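Local coordinates for cycloserine biosynthesis protein DcsG (Streptomyces lavendulae, PDB 6JIL) that closes O-ureido-D-serine into the antibiotic D-cycloserine, spending ATP with the help of magnesium ions, as an ATP-grasp ligase, at residues Ala68-Val73 with Pro84-Ala89; Gly102-Pro107 with Arg230-Ala235; Thr190-Asp193 with Ser197-Ile200; Ala238-His243 with Leu268-Cys273; Pro275-Thr280 with Leu287-Ala292. One frame throughout, in Å; residues are numbered along the deposited sequence.

Interaction 1 (Ala68-Val73 with Pro84-Ala89); sequences AFCERV and PLVRWA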
# COMPACT_ATOMS: atom_id res chain seq x y z
N ALA A 68 6.67 8.30 13.94
CA ALA A 68 7.47 9.22 14.75
C ALA A 68 8.82 9.43 14.08
O ALA A 68 9.37 10.53 14.07
CB ALA A 68 7.66 8.65 16.16
N PHE A 69 9.36 8.35 13.52
CA PHE A 69 10.64 8.39 12.83
C PHE A 69 10.53 9.35 11.66
O PHE A 69 11.34 10.25 11.51
CB PHE A 69 11.01 7.00 12.33
CG PHE A 69 12.06 7.00 11.26
CD1 PHE A 69 13.40 7.20 11.57
CD2 PHE A 69 11.71 6.82 9.92
CE1 PHE A 69 14.38 7.21 10.56
CE2 PHE A 69 12.67 6.83 8.91
CZ PHE A 69 14.01 7.03 9.23
N CYS A 70 9.51 9.15 10.83
CA CYS A 70 9.30 10.01 9.67
C CYS A 70 9.19 11.47 10.10
O CYS A 70 9.82 12.35 9.50
CB CYS A 70 8.03 9.59 8.94
SG CYS A 70 8.10 7.93 8.24
N GLU A 71 8.39 11.72 11.13
CA GLU A 71 8.20 13.07 11.66
C GLU A 71 9.54 13.71 12.04
O GLU A 71 9.81 14.85 11.66
CB GLU A 71 7.28 13.01 12.88
CG GLU A 71 7.00 14.35 13.54
CD GLU A 71 6.40 15.38 12.59
OE1 GLU A 71 5.55 15.00 11.75
OE2 GLU A 71 6.77 16.57 12.70
N ARG A 72 10.36 12.99 12.79
CA ARG A 72 11.66 13.52 13.21
C ARG A 72 12.61 13.76 12.03
O ARG A 72 13.41 14.69 12.06
CB ARG A 72 12.37 12.56 14.17
CG ARG A 72 11.72 12.41 15.54
CD ARG A 72 12.73 11.76 16.50
NE ARG A 72 13.13 10.43 16.06
CZ ARG A 72 12.39 9.34 16.22
NH1 ARG A 72 11.21 9.42 16.82
NH2 ARG A 72 12.81 8.17 15.75
N VAL A 73 12.52 12.92 11.01
CA VAL A 73 13.38 13.05 9.85
C VAL A 73 13.02 14.29 9.03
O VAL A 73 13.89 14.95 8.47
CB VAL A 73 13.30 11.78 8.96
CG1 VAL A 73 14.23 11.91 7.75
CG2 VAL A 73 13.67 10.55 9.78
N PRO A 84 2.12 14.88 5.40
CA PRO A 84 0.68 14.70 5.15
C PRO A 84 0.43 13.43 4.33
O PRO A 84 -0.44 12.63 4.67
CB PRO A 84 0.30 15.98 4.41
CG PRO A 84 1.22 16.99 5.01
CD PRO A 84 2.55 16.24 5.03
N LEU A 85 1.21 13.26 3.26
CA LEU A 85 1.09 12.09 2.39
C LEU A 85 1.40 10.81 3.16
O LEU A 85 0.68 9.82 3.05
CB LEU A 85 2.07 12.19 1.21
CG LEU A 85 1.76 11.50 -0.12
CD1 LEU A 85 3.07 11.19 -0.82
CD2 LEU A 85 0.96 10.23 0.07
N VAL A 86 2.47 10.83 3.95
CA VAL A 86 2.85 9.67 4.72
C VAL A 86 1.76 9.18 5.68
O VAL A 86 1.39 8.01 5.65
CB VAL A 86 4.15 9.94 5.53
CG1 VAL A 86 4.46 8.75 6.46
CG2 VAL A 86 5.31 10.17 4.56
N ARG A 87 1.25 10.07 6.53
CA ARG A 87 0.22 9.69 7.48
C ARG A 87 -1.02 9.14 6.78
O ARG A 87 -1.64 8.18 7.24
CB ARG A 87 -0.21 10.88 8.35
CG ARG A 87 0.90 11.57 9.11
CD ARG A 87 0.35 12.60 10.09
NE ARG A 87 1.29 13.70 10.29
CZ ARG A 87 1.34 14.80 9.53
NH1 ARG A 87 0.48 14.96 8.53
NH2 ARG A 87 2.25 15.74 9.77
N TRP A 88 -1.38 9.78 5.67
CA TRP A 88 -2.55 9.42 4.90
C TRP A 88 -2.38 8.09 4.15
O TRP A 88 -3.31 7.27 4.10
CB TRP A 88 -2.86 10.54 3.90
CG TRP A 88 -4.20 10.43 3.22
CD1 TRP A 88 -5.42 10.68 3.78
CD2 TRP A 88 -4.45 10.01 1.87
NE1 TRP A 88 -6.41 10.44 2.86
CE2 TRP A 88 -5.85 10.03 1.69
CE3 TRP A 88 -3.63 9.63 0.81
CZ2 TRP A 88 -6.45 9.68 0.47
CZ3 TRP A 88 -4.23 9.27 -0.40
CH2 TRP A 88 -5.63 9.30 -0.55
N ALA A 89 -1.19 7.88 3.59
CA ALA A 89 -0.90 6.68 2.81
C ALA A 89 -0.72 5.43 3.63
O ALA A 89 -0.88 4.33 3.12
CB ALA A 89 0.33 6.91 1.93
O HOH W 1 2.94 12.95 12.14
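Cys70 and Val86 mark the nearest approach of two helical turns, one in helix 63-76 and one in helix 83-89, with their CA atoms 8.1 Å apart. No hydrogen bond joins the two directly. The buried half of the contact is apolar. Cys70 SG meets the CG1 methyl of Val86 at 4.1 Å. Both side chains leave their helices toward the partner, and both also rest on Phe53 of strand 50-55.

The outer half is charged. Glu71 OE1 and Arg87 NH2 form a long salt bridge of 3.9 Å. The carboxylate comes to the edge of the guanidinium, near its plane, and the two planes are 17° apart. Glu71 bends at its second torsion (chi2 57°), which brings its end closer to the other helix. Arg87 reaches out with its chain extended from CG to NE. One water sits in the guanidinium plane and accepts from Arg87 NE at 2.6 Å. The same water donates weakly to Glu71 OE1. The other carboxylate oxygen, OE2, has a weak hydrogen bond to His75.

The ion pair is thus partly bridged by water. Long and near the surface, it probably adds modest attraction to the small apolar contact beneath.

Interaction 2 (Gly102-Pro107 with Arg230-Ala235); sequences GVPVIP and RAVAAA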
# COMPACT_ATOMS: atom_id res chain seq x y z
N GLY A 102 -15.27 9.74 -6.40
CA GLY A 102 -15.78 8.99 -7.53
C GLY A 102 -14.97 7.77 -7.93
O GLY A 102 -15.33 7.07 -8.87
N VAL A 103 -13.87 7.51 -7.22
CA VAL A 103 -13.04 6.35 -7.52
C VAL A 103 -13.71 5.09 -6.96
O VAL A 103 -14.01 5.02 -5.77
CB VAL A 103 -11.64 6.45 -6.86
CG1 VAL A 103 -10.83 5.19 -7.16
CG2 VAL A 103 -10.92 7.68 -7.37
N PRO A 104 -13.94 4.09 -7.82
CA PRO A 104 -14.58 2.83 -7.40
C PRO A 104 -13.70 2.02 -6.46
O PRO A 104 -12.58 1.65 -6.80
CB PRO A 104 -14.82 2.12 -8.73
CG PRO A 104 -13.68 2.58 -9.57
CD PRO A 104 -13.62 4.06 -9.26
N VAL A 105 -14.20 1.74 -5.27
CA VAL A 105 -13.45 0.97 -4.30
C VAL A 105 -14.27 -0.18 -3.74
O VAL A 105 -15.49 -0.22 -3.89
CB VAL A 105 -12.99 1.85 -3.11
CG1 VAL A 105 -12.21 3.04 -3.61
CG2 VAL A 105 -14.19 2.31 -2.31
N ILE A 106 -13.60 -1.13 -3.10
CA ILE A 106 -14.27 -2.26 -2.50
C ILE A 106 -15.10 -1.72 -1.35
O ILE A 106 -14.60 -0.93 -0.55
CB ILE A 106 -13.26 -3.28 -1.93
CG1 ILE A 106 -12.52 -3.99 -3.08
CG2 ILE A 106 -13.98 -4.29 -1.04
CD1 ILE A 106 -11.48 -5.01 -2.61
N PRO A 107 -16.39 -2.10 -1.28
CA PRO A 107 -17.24 -1.61 -0.19
C PRO A 107 -16.43 -1.80 1.10
O PRO A 107 -16.08 -2.92 1.46
CB PRO A 107 -18.45 -2.53 -0.28
CG PRO A 107 -18.57 -2.75 -1.76
CD PRO A 107 -17.14 -2.98 -2.18
N ARG A 230 -6.15 1.01 -16.03
CA ARG A 230 -5.25 2.16 -15.99
C ARG A 230 -6.06 3.42 -15.75
O ARG A 230 -5.61 4.35 -15.07
CB ARG A 230 -4.46 2.26 -17.29
CG ARG A 230 -3.53 1.09 -17.50
CD ARG A 230 -2.61 1.28 -18.69
NE ARG A 230 -3.29 1.13 -19.96
CZ ARG A 230 -2.68 1.23 -21.14
NH1 ARG A 230 -1.38 1.48 -21.20
NH2 ARG A 230 -3.37 1.07 -22.27
N ALA A 231 -7.27 3.45 -16.29
CA ALA A 231 -8.16 4.59 -16.11
C ALA A 231 -8.54 4.74 -14.63
O ALA A 231 -8.54 5.84 -14.08
CB ALA A 231 -9.40 4.43 -16.97
N VAL A 232 -8.87 3.62 -13.98
CA VAL A 232 -9.25 3.67 -12.58
C VAL A 232 -8.03 4.02 -11.72
O VAL A 232 -8.11 4.89 -10.85
CB VAL A 232 -9.85 2.32 -12.11
CG1 VAL A 232 -9.94 2.28 -10.59
CG2 VAL A 232 -11.24 2.14 -12.70
N ALA A 233 -6.91 3.36 -11.98
CA ALA A 233 -5.69 3.62 -11.22
C ALA A 233 -5.32 5.10 -11.26
O ALA A 233 -4.97 5.68 -10.24
CB ALA A 233 -4.54 2.79 -11.79
N ALA A 234 -5.38 5.69 -12.45
CA ALA A 234 -5.04 7.10 -12.64
C ALA A 234 -6.01 8.02 -11.92
O ALA A 234 -5.64 9.13 -11.53
CB ALA A 234 -5.00 7.45 -14.12
N ALA A 235 -7.25 7.58 -11.76
CA ALA A 235 -8.26 8.39 -11.06
C ALA A 235 -7.93 8.37 -9.57
O ALA A 235 -8.03 9.39 -8.90
CB ALA A 235 -9.65 7.84 -11.29
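Pro104 and Val232 reach toward each other, the CG corner of the proline ring meeting the forked end of the valine. Pro104 CG lies 3.9 Å from Val232 CG1 and 4.0 Å from Val232 CG2, so it touches both methyls. Val232 has CG1 anti to its backbone N (chi1 167°) and CG2 beside that N, and this presents both branches to the ring.

Val103 makes the second touch, about one helical turn further on. It uses one branch: Val103 CG2 lies 3.7 Å from the carbonyl oxygen Ala235 O. Val103 CG2 is also 4.1 Å from the methyl Ala235 CB. The CB of Ala235 points toward the loop. The CA atoms of Val103 and Ala235 are 6.3 Å apart, so the backbones come close here. The touching side chains are all apolar, and no hydrogen bond crosses.

Just before them, Gly102 has a positive phi of 83° and ends helix 94-100 as the C-prime residue of a Schellman motif. The chain then runs along strand 265-271, where Pro104 and Ile106 make backbone hydrogen bonds to Val267. Ile106 itself touches ADP. This is a linker of the ATP-grasp fold, packed against helix 227-244 on its way to the nucleotide pocket.

Interaction 3 (Thr190-Asp193 with Ser197-Ile200); sequences TFFD and SHAI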
# COMPACT_ATOMS: atom_id res chain seq x y z
N THR A 190 1.77 0.13 -11.55
CA THR A 190 2.77 1.05 -11.05
C THR A 190 2.83 2.31 -11.90
O THR A 190 2.86 2.24 -13.13
CB THR A 190 4.14 0.39 -11.03
OG1 THR A 190 4.13 -0.67 -10.06
CG2 THR A 190 5.22 1.38 -10.68
N PHE A 191 2.83 3.47 -11.24
CA PHE A 191 2.87 4.75 -11.93
C PHE A 191 4.05 5.60 -11.48
O PHE A 191 4.48 5.52 -10.33
CB PHE A 191 1.60 5.55 -11.66
CG PHE A 191 0.40 5.09 -12.42
CD1 PHE A 191 -0.17 3.85 -12.17
CD2 PHE A 191 -0.20 5.92 -13.37
CE1 PHE A 191 -1.33 3.45 -12.84
CE2 PHE A 191 -1.35 5.53 -14.05
CZ PHE A 191 -1.92 4.30 -13.78
N PHE A 192 4.55 6.41 -12.40
CA PHE A 192 5.66 7.31 -12.11
C PHE A 192 5.29 8.70 -12.62
O PHE A 192 5.09 8.90 -13.82
CB PHE A 192 6.94 6.80 -12.77
CG PHE A 192 7.44 5.52 -12.15
CD1 PHE A 192 7.59 4.37 -12.91
CD2 PHE A 192 7.76 5.47 -10.80
CE1 PHE A 192 8.04 3.19 -12.34
CE2 PHE A 192 8.22 4.29 -10.22
CZ PHE A 192 8.36 3.15 -10.99
N ASP A 193 5.17 9.64 -11.69
CA ASP A 193 4.79 11.01 -12.01
C ASP A 193 3.46 11.11 -12.76
O ASP A 193 3.32 11.91 -13.69
CB ASP A 193 5.89 11.72 -12.81
CG ASP A 193 6.90 12.40 -11.91
OD1 ASP A 193 6.61 12.52 -10.70
OD2 ASP A 193 7.97 12.83 -12.41
N SER A 197 3.37 2.92 -15.91
CA SER A 197 4.62 2.29 -16.32
C SER A 197 4.43 0.81 -16.62
O SER A 197 4.78 0.35 -17.70
CB SER A 197 5.68 2.44 -15.23
OG SER A 197 6.88 1.77 -15.60
N HIS A 198 3.88 0.08 -15.67
CA HIS A 198 3.70 -1.35 -15.84
C HIS A 198 2.83 -1.92 -14.73
O HIS A 198 2.49 -1.23 -13.77
CB HIS A 198 5.05 -2.04 -15.79
CG HIS A 198 5.78 -1.82 -14.50
ND1 HIS A 198 6.52 -0.68 -14.26
CD2 HIS A 198 5.83 -2.56 -13.37
CE1 HIS A 198 7.00 -0.73 -13.03
NE2 HIS A 198 6.60 -1.86 -12.47
N ALA A 199 2.50 -3.20 -14.87
CA ALA A 199 1.68 -3.88 -13.89
C ALA A 199 2.03 -5.36 -13.80
O ALA A 199 2.79 -5.89 -14.60
CB ALA A 199 0.21 -3.71 -14.25
N ILE A 200 1.46 -6.01 -12.79
CA ILE A 200 1.67 -7.43 -12.60
C ILE A 200 0.37 -8.04 -12.12
O ILE A 200 -0.56 -7.33 -11.74
CB ILE A 200 2.74 -7.75 -11.52
CG1 ILE A 200 2.14 -7.49 -10.12
CG2 ILE A 200 3.98 -6.90 -11.73
CD1 ILE A 200 3.02 -7.95 -8.97
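Thr190 and His198 lie side by side on one face of a beta hairpin, their side chains pointing the same way. The Thr190 side chain can be followed outward. Its CB sits over one face of the imidazole, 3.8 Å from the ring centroid and 23° off the normal, which makes a CH-pi contact. From CB the methyl CG2 runs on to His198 CE1 at 3.6 Å. The hydroxyl OG1 lies beside the backbone N (chi1 -67°) and is hydrogen-bonded to the carbonyl oxygen of Leu277. His198 NE2 bonds to that same oxygen, so one carbonyl, from the loop that follows strand 265-271, holds both side chains.

The other ring nitrogen, His198 ND1, shares a hydrogen bond of 2.8 Å with Ser197 OG, which lies in the ring plane. With a partner at each nitrogen, the imidazole is fixed in rotation. Phe192 CE1 comes to the edge of the imidazole, and Phe192 CD1 touches Ser197 CB at 3.6 Å.

In the backbone, Thr190 N donates to His198 O at 2.7 Å in a nearly straight bond of 171°. Thr190 O receives Ser197 N at 2.9 Å and, weakly, His198 N at 3.5 Å. Two residues therefore face one, a classic beta bulge.

Strands 186-192 and 195-202 are neighbours in an antiparallel sheet. Thr190 touches Arg254, an inferred active-site residue on strand 252-259. Phe191 turns to the other side and packs on helix 227-244, while Phe192 and Ser197 meet helix 285-296.

Interaction 4 (Ala238-His243 with Leu268-Cys273); sequences AASVAH and LEMELC. With MG (magnesium ion), chain I; MG (magnesium ion), chain H; ADP (adenosine-5'-diphosphate), chain G.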
# COMPACT_ATOMS: atom_id res chain seq x y z
N ALA A 238 -5.08 10.73 -9.03
CA ALA A 238 -5.50 12.12 -9.15
C ALA A 238 -6.31 12.52 -7.91
O ALA A 238 -6.18 13.63 -7.42
CB ALA A 238 -6.32 12.32 -10.42
N ALA A 239 -7.12 11.60 -7.41
CA ALA A 239 -7.93 11.87 -6.23
C ALA A 239 -7.02 12.12 -5.03
O ALA A 239 -7.32 12.95 -4.17
CB ALA A 239 -8.86 10.70 -5.95
N SER A 240 -5.91 11.39 -4.99
CA SER A 240 -4.94 11.54 -3.91
C SER A 240 -4.25 12.89 -4.00
O SER A 240 -4.06 13.58 -3.00
CB SER A 240 -3.89 10.43 -3.97
OG SER A 240 -4.50 9.15 -3.89
N VAL A 241 -3.85 13.26 -5.22
CA VAL A 241 -3.19 14.53 -5.44
C VAL A 241 -4.11 15.68 -5.02
O VAL A 241 -3.68 16.61 -4.34
CB VAL A 241 -2.81 14.70 -6.92
CG1 VAL A 241 -2.33 16.12 -7.18
CG2 VAL A 241 -1.73 13.70 -7.30
N ALA A 242 -5.37 15.60 -5.43
CA ALA A 242 -6.36 16.63 -5.12
C ALA A 242 -6.68 16.71 -3.63
O ALA A 242 -6.71 17.79 -3.03
CB ALA A 242 -7.64 16.37 -5.91
N HIS A 243 -6.92 15.55 -3.03
CA HIS A 243 -7.26 15.46 -1.62
C HIS A 243 -6.22 16.07 -0.69
O HIS A 243 -6.56 16.75 0.27
CB HIS A 243 -7.46 14.00 -1.23
CG HIS A 243 -7.82 13.81 0.21
ND1 HIS A 243 -9.07 14.10 0.71
CD2 HIS A 243 -7.07 13.40 1.26
CE1 HIS A 243 -9.07 13.87 2.01
NE2 HIS A 243 -7.88 13.45 2.37
N LEU A 268 -8.45 -2.06 -4.47
CA LEU A 268 -8.36 -2.98 -3.34
C LEU A 268 -7.61 -2.18 -2.30
O LEU A 268 -8.07 -1.98 -1.19
CB LEU A 268 -7.52 -4.20 -3.73
CG LEU A 268 -7.45 -5.46 -2.85
CD1 LEU A 268 -6.16 -6.19 -3.19
CD2 LEU A 268 -7.49 -5.13 -1.38
N GLU A 269 -6.42 -1.73 -2.69
CA GLU A 269 -5.57 -0.91 -1.84
C GLU A 269 -4.64 -0.12 -2.74
O GLU A 269 -4.49 -0.43 -3.93
CB GLU A 269 -4.76 -1.77 -0.86
CG GLU A 269 -3.57 -2.50 -1.46
CD GLU A 269 -2.48 -2.72 -0.43
OE1 GLU A 269 -2.10 -1.74 0.25
OE2 GLU A 269 -1.99 -3.86 -0.30
N MSE A 270 -4.02 0.91 -2.18
CA MSE A 270 -3.12 1.77 -2.92
C MSE A 270 -1.94 2.14 -2.04
O MSE A 270 -2.12 2.46 -0.87
CB MSE A 270 -3.89 3.03 -3.35
CG MSE A 270 -3.04 4.20 -3.77
SE MSE A 270 -4.14 5.75 -4.20
CE MSE A 270 -3.67 5.92 -6.06
N GLU A 271 -0.73 2.07 -2.59
CA GLU A 271 0.48 2.39 -1.83
C GLU A 271 1.27 3.55 -2.44
O GLU A 271 1.81 3.44 -3.55
CB GLU A 271 1.37 1.15 -1.70
CG GLU A 271 0.84 0.16 -0.67
CD GLU A 271 1.56 -1.17 -0.69
OE1 GLU A 271 2.80 -1.18 -0.73
OE2 GLU A 271 0.87 -2.20 -0.67
N LEU A 272 1.35 4.64 -1.70
CA LEU A 272 2.03 5.84 -2.16
C LEU A 272 3.26 6.22 -1.36
O LEU A 272 4.07 7.03 -1.81
CB LEU A 272 1.04 7.00 -2.15
CG LEU A 272 -0.30 6.62 -2.76
CD1 LEU A 272 -1.24 7.79 -2.67
CD2 LEU A 272 -0.10 6.19 -4.21
N CYS A 273 3.40 5.65 -0.17
CA CYS A 273 4.52 5.97 0.70
C CYS A 273 5.74 5.08 0.47
O CYS A 273 6.78 5.57 0.05
CB CYS A 273 4.10 5.88 2.16
SG CYS A 273 5.42 6.30 3.30
MG MG I . -0.33 -3.04 1.00
MG MG H . -1.86 -5.90 -1.23
PB ADP G . -2.14 -5.61 2.46
O1B ADP G . -1.66 -6.31 1.09
O2B ADP G . -1.67 -4.16 2.50
O3B ADP G . -1.52 -6.39 3.65
PA ADP G . -4.58 -6.09 1.29
O1A ADP G . -5.75 -5.23 1.12
O2A ADP G . -3.70 -5.98 -0.03
O3A ADP G . -3.77 -5.60 2.62
O5' ADP G . -5.09 -7.59 1.54
C5' ADP G . -4.02 -8.51 1.33
C4' ADP G . -4.51 -9.65 0.43
O4' ADP G . -5.73 -10.22 0.96
C3' ADP G . -4.83 -9.13 -0.97
O3' ADP G . -3.70 -9.19 -1.83
C2' ADP G . -5.97 -10.05 -1.42
O2' ADP G . -5.48 -11.23 -2.08
C1' ADP G . -6.71 -10.38 -0.10
N9 ADP G . -7.88 -9.48 0.10
C8 ADP G . -7.99 -8.44 1.00
N7 ADP G . -9.17 -7.90 0.94
C5 ADP G . -9.91 -8.55 0.02
C6 ADP G . -11.29 -8.56 -0.31
N6 ADP G . -12.16 -7.62 0.22
N1 ADP G . -11.75 -9.52 -1.13
C2 ADP G . -10.95 -10.46 -1.64
N3 ADP G . -9.65 -10.49 -1.36
C4 ADP G . -9.09 -9.57 -0.54
O HOH W 2 -1.38 -8.28 -1.03
O HOH W 3 -2.44 -5.44 -3.43
O HOH W 4 0.02 -1.77 2.88
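Ser240 and Leu272 are the closest backbone points between a turn of helix 227-244 and the end of strand 265-271, yet their CA atoms remain 9.2 Å apart. Side chains span the gap. Ser240 OG lies 3.4 Å from the selenium atom SE of Met270, a selenomethionine here, and 3.7 Å from Leu272 CD1. These are packing contacts. The Ser240 hydroxyl has its hydrogen bond within its own helix, to the carbonyl oxygen of Ala236. It therefore shows the strand a hydroxyl already engaged. Met270 extends through its first two torsions and bends at the third, and Leu272 reaches the serine through a single methyl.

Glu269 and Glu271 alternate with these residues and serve the metal site. Glu269 grips one magnesium ion with both carboxylate oxygens, OE1 and OE2 each at 2.3 Å. Its OE2 also binds the second magnesium at 2.2 Å, so this oxygen bridges the pair. Glu271 OE2 joins the first magnesium at 2.2 Å, and Glu271 OE1 forms a salt bridge with Arg254. The ADP phosphates also bind, O2B to the first ion, and O1B and O2A to the second; waters contribute to both ions.

Two magnesium ions held between acidic side chains and the nucleotide phosphates are the hallmark of an ATP-grasp active site. The strand carries this site on one side and packs on the helix with the other.

Interaction 5 (Pro275-Thr280 with Leu287-Ala292); sequences PSLNLT and LRFAQA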
# COMPACT_ATOMS: atom_id res chain seq x y z
N PRO A 275 5.76 1.72 -1.42
CA PRO A 275 5.24 0.60 -2.20
C PRO A 275 6.25 -0.33 -2.84
O PRO A 275 7.36 0.07 -3.22
CB PRO A 275 4.45 1.30 -3.29
CG PRO A 275 5.37 2.47 -3.60
CD PRO A 275 5.70 2.97 -2.21
N SER A 276 5.86 -1.58 -2.95
CA SER A 276 6.67 -2.54 -3.67
C SER A 276 6.22 -2.08 -5.06
O SER A 276 5.02 -1.92 -5.31
CB SER A 276 6.19 -3.96 -3.40
OG SER A 276 6.55 -4.83 -4.47
N LEU A 277 7.17 -1.84 -5.95
CA LEU A 277 6.83 -1.36 -7.29
C LEU A 277 6.91 -2.38 -8.42
O LEU A 277 6.43 -2.11 -9.52
CB LEU A 277 7.71 -0.15 -7.61
CG LEU A 277 7.48 1.04 -6.67
CD1 LEU A 277 8.66 2.01 -6.72
CD2 LEU A 277 6.19 1.75 -7.07
N ASN A 278 7.51 -3.54 -8.16
CA ASN A 278 7.66 -4.60 -9.16
C ASN A 278 8.54 -4.15 -10.33
O ASN A 278 8.27 -4.48 -11.49
CB ASN A 278 6.29 -5.04 -9.70
CG ASN A 278 5.40 -5.62 -8.62
OD1 ASN A 278 5.81 -6.51 -7.89
ND2 ASN A 278 4.18 -5.11 -8.51
N LEU A 279 9.59 -3.40 -10.02
CA LEU A 279 10.51 -2.89 -11.03
C LEU A 279 11.10 -3.98 -11.92
O LEU A 279 11.27 -3.78 -13.12
CB LEU A 279 11.65 -2.11 -10.37
CG LEU A 279 11.26 -0.91 -9.51
CD1 LEU A 279 12.52 -0.24 -8.96
CD2 LEU A 279 10.44 0.07 -10.34
N THR A 280 11.40 -5.13 -11.33
CA THR A 280 12.00 -6.23 -12.08
C THR A 280 11.06 -6.95 -13.03
O THR A 280 11.46 -7.89 -13.72
CB THR A 280 12.66 -7.25 -11.11
OG1 THR A 280 11.65 -7.87 -10.30
CG2 THR A 280 13.66 -6.55 -10.20
N LEU A 287 14.26 2.82 -14.35
CA LEU A 287 14.82 4.03 -14.94
C LEU A 287 13.81 5.17 -14.81
O LEU A 287 14.17 6.31 -14.52
CB LEU A 287 15.18 3.81 -16.41
CG LEU A 287 15.70 5.02 -17.20
CD1 LEU A 287 16.95 5.56 -16.53
CD2 LEU A 287 16.00 4.63 -18.65
N ARG A 288 12.54 4.85 -15.03
CA ARG A 288 11.49 5.85 -14.93
C ARG A 288 11.38 6.35 -13.50
O ARG A 288 11.01 7.50 -13.26
CB ARG A 288 10.14 5.27 -15.36
CG ARG A 288 10.12 4.67 -16.74
CD ARG A 288 8.68 4.50 -17.15
NE ARG A 288 8.53 3.80 -18.42
CZ ARG A 288 7.43 3.83 -19.15
NH1 ARG A 288 6.38 4.54 -18.73
NH2 ARG A 288 7.36 3.15 -20.28
N PHE A 289 11.68 5.48 -12.55
CA PHE A 289 11.61 5.86 -11.15
C PHE A 289 12.78 6.79 -10.82
O PHE A 289 12.59 7.86 -10.23
CB PHE A 289 11.64 4.61 -10.27
CG PHE A 289 11.36 4.88 -8.82
CD1 PHE A 289 10.86 6.11 -8.41
CD2 PHE A 289 11.59 3.89 -7.87
CE1 PHE A 289 10.58 6.35 -7.07
CE2 PHE A 289 11.32 4.12 -6.53
CZ PHE A 289 10.81 5.36 -6.13
N ALA A 290 13.98 6.39 -11.22
CA ALA A 290 15.17 7.20 -10.96
C ALA A 290 15.05 8.56 -11.64
O ALA A 290 15.44 9.58 -11.07
CB ALA A 290 16.41 6.48 -11.45
N GLN A 291 14.50 8.58 -12.85
CA GLN A 291 14.35 9.85 -13.56
C GLN A 291 13.37 10.77 -12.83
O GLN A 291 13.64 11.96 -12.68
CB GLN A 291 13.88 9.61 -15.00
CG GLN A 291 14.99 9.07 -15.90
CD GLN A 291 14.53 8.84 -17.33
OE1 GLN A 291 13.66 8.01 -17.58
NE2 GLN A 291 15.11 9.57 -18.26
N ALA A 292 12.25 10.21 -12.39
CA ALA A 292 11.26 10.98 -11.65
C ALA A 292 11.93 11.55 -10.40
O ALA A 292 11.70 12.71 -10.04
CB ALA A 292 10.09 10.09 -11.26
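Leu277 and Phe289 make the tight part of this contact. The methyl CD1 of Leu277 comes to 3.4 Å from Phe289 CE2 and 3.7 Å from Phe289 CD2. It approaches the ring obliquely, and the two side chains cross at about a right angle. Phe289 reaches the loop because its CG stands anti to the backbone N (chi1 -171°), and its CB points toward the leucines.

Leu279 makes the looser part. Its CD1 lies near the ring plane, at the edge, 4.4 Å from Phe289 CD2. One aromatic ring thus receives two leucines from the same loop, one close and one barely touching. The CA atoms of Leu279 and Phe289 are 8.8 Å apart, and no hydrogen bond crosses. All three touching residues are buried. On the outer surface of the helix, the CB of exposed Leu287 points away from the loop.

The loop gets its polar support from other parts of the chain. Asp18 receives the backbone N of both Leu277 and Leu279, and the carbonyl oxygen of Ser276 accepts from Arg254. Asn278 OD1 and Ser276 OG each bond to Arg220, so the loop borders two arginines inferred to be catalytic.

Around this core, Phe289 also meets the ring of Phe192 from the hairpin and touches Leu22 of helix 19-28. Helix 285-296 thus packs on helix 19-28 and on the five-stranded antiparallel sheet, where Leu277 and Phe289 both rest on Cys252 of strand 252-259.

Overall arrangement
From the N terminus, interaction 1 comes first and closes a short loop between helices 63-76 and 83-89. Interaction 2 spans 122 residues, from the linker after helix 94-100 to helix 227-244. The hairpin of interaction 3 falls within that span, and its Phe191 packs on Ala233 of the helix. Interaction 4 uses the same helix further along and joins it to metal-binding strand 265-271. Trp88 and Leu85 of interaction 1 touch Ser240 and Leu272 there. Interaction 5 closes the last short loop, and its Leu277 carbonyl bonds to the hairpin of interaction 3. No two contacts cross along the chain.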